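Local coordinates for endoglucanase (Uncultured bacterium, PDB 3X17), which hydrolyses internal beta-1,4-glucosidic bonds of cellulose as a family 9 endoglucanase carrying an N-terminal Ig-like domain, at residues Val184-Val189 with Gly329-Arg334. Residues are numbered along the deposited sequence; the frame is centred on the assembly and turned at random.
With CA (calcium ion), chain E.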
ATOM      1  N   VAL A 184      -4.892 -10.712  10.560  1.00 29.42           N
ATOM      2  CA  VAL A 184      -5.901 -10.913   9.536  1.00 30.04           C
ATOM      3  C   VAL A 184      -6.397  -9.580   8.926  1.00 32.26           C
ATOM      4  O   VAL A 184      -6.799  -9.525   7.748  1.00 31.04           O
ATOM      5  CB  VAL A 184      -7.095 -11.704  10.067  1.00 30.24           C
ATOM      6  CG1 VAL A 184      -8.292 -11.522   9.116  1.00 29.44           C
ATOM      7  CG2 VAL A 184      -6.743 -13.185  10.149  1.00 28.32           C
ATOM      8  N   THR A 185      -6.296  -8.505   9.702  1.00 29.97           N
ATOM      9  CA  THR A 185      -6.986  -7.266   9.380  1.00 32.03           C
ATOM     10  C   THR A 185      -6.252  -6.571   8.228  1.00 33.20           C
ATOM     11  O   THR A 185      -6.875  -6.077   7.292  1.00 34.29           O
ATOM     12  CB  THR A 185      -7.088  -6.347  10.644  1.00 33.92           C
ATOM     13  OG1 THR A 185      -7.702  -7.085  11.725  1.00 33.38           O
ATOM     14  CG2 THR A 185      -7.921  -5.094  10.352  1.00 30.15           C
ATOM     15  N   THR A 186      -4.928  -6.675   8.221  1.00 33.31           N
ATOM     16  CA  THR A 186      -4.115  -6.133   7.135  1.00 31.40           C
ATOM     17  C   THR A 186      -3.940  -7.141   6.004  1.00 30.19           C
ATOM     18  O   THR A 186      -3.870  -6.752   4.840  1.00 31.57           O
ATOM     19  CB  THR A 186      -2.707  -5.708   7.638  1.00 31.16           C
ATOM     20  OG1 THR A 186      -2.210  -6.723   8.518  1.00 31.80           O
ATOM     21  CG2 THR A 186      -2.757  -4.353   8.382  1.00 30.10           C
ATOM     22  N   THR A 187      -3.799  -8.420   6.346  1.00 29.64           N
ATOM     23  CA  THR A 187      -3.605  -9.460   5.347  1.00 27.64           C
ATOM     24  C   THR A 187      -4.769  -9.506   4.378  1.00 28.37           C
ATOM     25  O   THR A 187      -4.562  -9.637   3.176  1.00 27.98           O
ATOM     26  CB  THR A 187      -3.422 -10.892   5.969  1.00 27.84           C
ATOM     27  OG1 THR A 187      -2.185 -10.941   6.674  1.00 27.21           O
ATOM     28  CG2 THR A 187      -3.352 -12.003   4.851  1.00 25.93           C
ATOM     29  N   ALA A 188      -5.988  -9.382   4.896  1.00 28.63           N
ATOM     30  CA  ALA A 188      -7.170  -9.463   4.057  1.00 27.12           C
ATOM     31  C   ALA A 188      -7.307  -8.250   3.128  1.00 29.15           C
ATOM     32  O   ALA A 188      -7.473  -8.417   1.912  1.00 30.27           O
ATOM     33  CB  ALA A 188      -8.433  -9.693   4.909  1.00 26.76           C
ATOM     34  N   VAL A 189      -7.062  -7.040   3.631  1.00 31.27           N
ATOM     35  CA  VAL A 189      -7.191  -5.859   2.750  1.00 28.85           C
ATOM     36  C   VAL A 189      -6.029  -5.792   1.772  1.00 30.58           C
ATOM     37  O   VAL A 189      -6.131  -5.169   0.708  1.00 31.43           O
ATOM     38  CB  VAL A 189      -7.304  -4.511   3.524  1.00 31.56           C
ATOM     39  CG1 VAL A 189      -8.458  -4.532   4.500  1.00 30.29           C
ATOM     40  CG2 VAL A 189      -5.979  -4.104   4.204  1.00 29.22           C
ATOM     41  N   GLY A 329       0.694  -5.420  17.440  1.00 37.75           N
ATOM     42  CA  GLY A 329      -0.173  -4.239  17.378  1.00 36.67           C
ATOM     43  C   GLY A 329      -1.633  -4.636  17.448  1.00 36.75           C
ATOM     44  O   GLY A 329      -1.974  -5.788  17.191  1.00 36.13           O
ATOM     45  N   PRO A 330      -2.519  -3.681  17.795  1.00 36.67           N
ATOM     46  CA  PRO A 330      -3.938  -4.006  18.027  1.00 36.06           C
ATOM     47  C   PRO A 330      -4.799  -4.222  16.768  1.00 34.37           C
ATOM     48  O   PRO A 330      -5.722  -5.047  16.778  1.00 34.29           O
ATOM     49  CB  PRO A 330      -4.451  -2.788  18.820  1.00 37.01           C
ATOM     50  CG  PRO A 330      -3.518  -1.678  18.449  1.00 40.76           C
ATOM     51  CD  PRO A 330      -2.170  -2.319  18.236  1.00 35.46           C
ATOM     52  N   TYR A 331      -4.556  -3.438  15.718  1.00 34.42           N
ATOM     53  CA  TYR A 331      -5.511  -3.312  14.601  1.00 33.06           C
ATOM     54  C   TYR A 331      -6.936  -3.357  15.123  1.00 32.87           C
ATOM     55  O   TYR A 331      -7.753  -4.181  14.689  1.00 33.23           O
ATOM     56  CB  TYR A 331      -5.284  -4.388  13.509  1.00 32.52           C
ATOM     57  CG  TYR A 331      -3.998  -4.168  12.737  1.00 33.92           C
ATOM     58  CD1 TYR A 331      -3.758  -2.962  12.081  1.00 36.47           C
ATOM     59  CD2 TYR A 331      -2.965  -5.107  12.770  1.00 37.03           C
ATOM     60  CE1 TYR A 331      -2.539  -2.711  11.440  1.00 36.65           C
ATOM     61  CE2 TYR A 331      -1.734  -4.876  12.103  1.00 32.90           C
ATOM     62  CZ  TYR A 331      -1.530  -3.676  11.449  1.00 37.81           C
ATOM     63  OH  TYR A 331      -0.334  -3.415  10.784  1.00 33.02           O
ATOM     64  N   ASP A 332      -7.243  -2.445  16.034  1.00 32.10           N
ATOM     65  CA  ASP A 332      -8.507  -2.493  16.737  1.00 33.87           C
ATOM     66  C   ASP A 332      -9.576  -1.735  15.931  1.00 34.61           C
ATOM     67  O   ASP A 332      -9.921  -0.566  16.237  1.00 36.41           O
ATOM     68  CB  ASP A 332      -8.345  -1.926  18.158  1.00 33.34           C
ATOM     69  CG  ASP A 332      -7.670  -0.575  18.176  1.00 37.01           C
ATOM     70  OD1 ASP A 332      -6.870  -0.268  17.253  1.00 38.63           O
ATOM     71  OD2 ASP A 332      -7.979   0.209  19.089  1.00 47.81           O
ATOM     72  N   ASP A 333     -10.005  -2.353  14.834  1.00 32.53           N
ATOM     73  CA  ASP A 333     -11.013  -1.772  13.943  1.00 33.82           C
ATOM     74  C   ASP A 333     -12.374  -1.902  14.638  1.00 33.57           C
ATOM     75  O   ASP A 333     -12.843  -3.006  14.888  1.00 33.15           O
ATOM     76  CB  ASP A 333     -11.017  -2.519  12.608  1.00 34.04           C
ATOM     77  CG  ASP A 333     -12.213  -2.164  11.720  1.00 35.62           C
ATOM     78  OD1 ASP A 333     -12.984  -1.224  12.021  1.00 40.12           O
ATOM     79  OD2 ASP A 333     -12.404  -2.878  10.716  1.00 38.89           O
ATOM     80  N   ARG A 334     -12.908  -0.784  15.097  1.00 34.45           N
ATOM     81  CA  ARG A 334     -14.020  -0.820  16.062  1.00 38.49           C
ATOM     82  C   ARG A 334     -15.424  -0.691  15.439  1.00 37.88           C
ATOM     83  O   ARG A 334     -16.412  -0.502  16.153  1.00 39.09           O
ATOM     84  CB  ARG A 334     -13.765   0.171  17.223  1.00 38.56           C
ATOM     85  CG  ARG A 334     -12.381  -0.102  17.849  1.00 47.56           C
ATOM     86  CD  ARG A 334     -12.124   0.490  19.221  1.00 53.20           C
ATOM     87  NE  ARG A 334     -12.279  -0.532  20.257  1.00 56.73           N
ATOM     88  CZ  ARG A 334     -11.311  -0.997  21.035  1.00 50.90           C
ATOM     89  NH1 ARG A 334     -10.070  -0.547  20.932  1.00 52.94           N
ATOM     90  NH2 ARG A 334     -11.595  -1.943  21.915  1.00 58.61           N
TER
HETATM   91 CA    CA E 603     -14.295  -1.526   9.836  1.00 33.60          CA
HETATM   92  O   HOH W   1     -14.863   0.879  10.140  1.00 30.43           O
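Y331 lays its ring over the methyl of T186, and that is the tight half of this contact. CG2 of T186 rises beneath one face, 3.7 Å from the ring centroid and 28° off the normal, displaced toward the phenol end so that it comes within 3.4 Å of CZ of Y331: a CH-pi contact, with the two side chains crossing almost at right angles. OG1 of T186 sits between the backbone N and the carbonyl carbon (chi1 43°), where it hydrogen-bonds OD1 of D176; this puts CG2 anti to the carbonyl carbon, under the ring. The hydroxyl of Y331 pairs with OD2 of the same aspartate, so one carboxylate holds both side chains and probably helps set the ring's position over the methyl. Replacing Y331 by an alanine is likely to uncover the T186 methyl and leave OD2 of D176 without its phenol partner.

T185 packs less closely but over a similar area: its CB lies 3.9 Å from CB of Y331, with OG1 and CG2 alongside, and OG1 hydrogen-bonds OD1 of D274. Farther along the loop, contact with the helix fades: D332, whose CB points away from the helix, is partly exposed and forms a salt bridge with the exposed R334, NH1 of R334 to OD2 of D332 2.9 Å. D333 instead grips a calcium ion through both carboxylate oxygens, in a site completed by the carboxylates of D338 and D339, the backbone carbonyls of D335 and V377, and a water.

Within the (alpha/alpha)6 barrel, the first turn of helix 184-200 thus meets the loop between helices 294-312 and 337-351, with helices 221-235 and 272-288 and strand 243-249 packed around it.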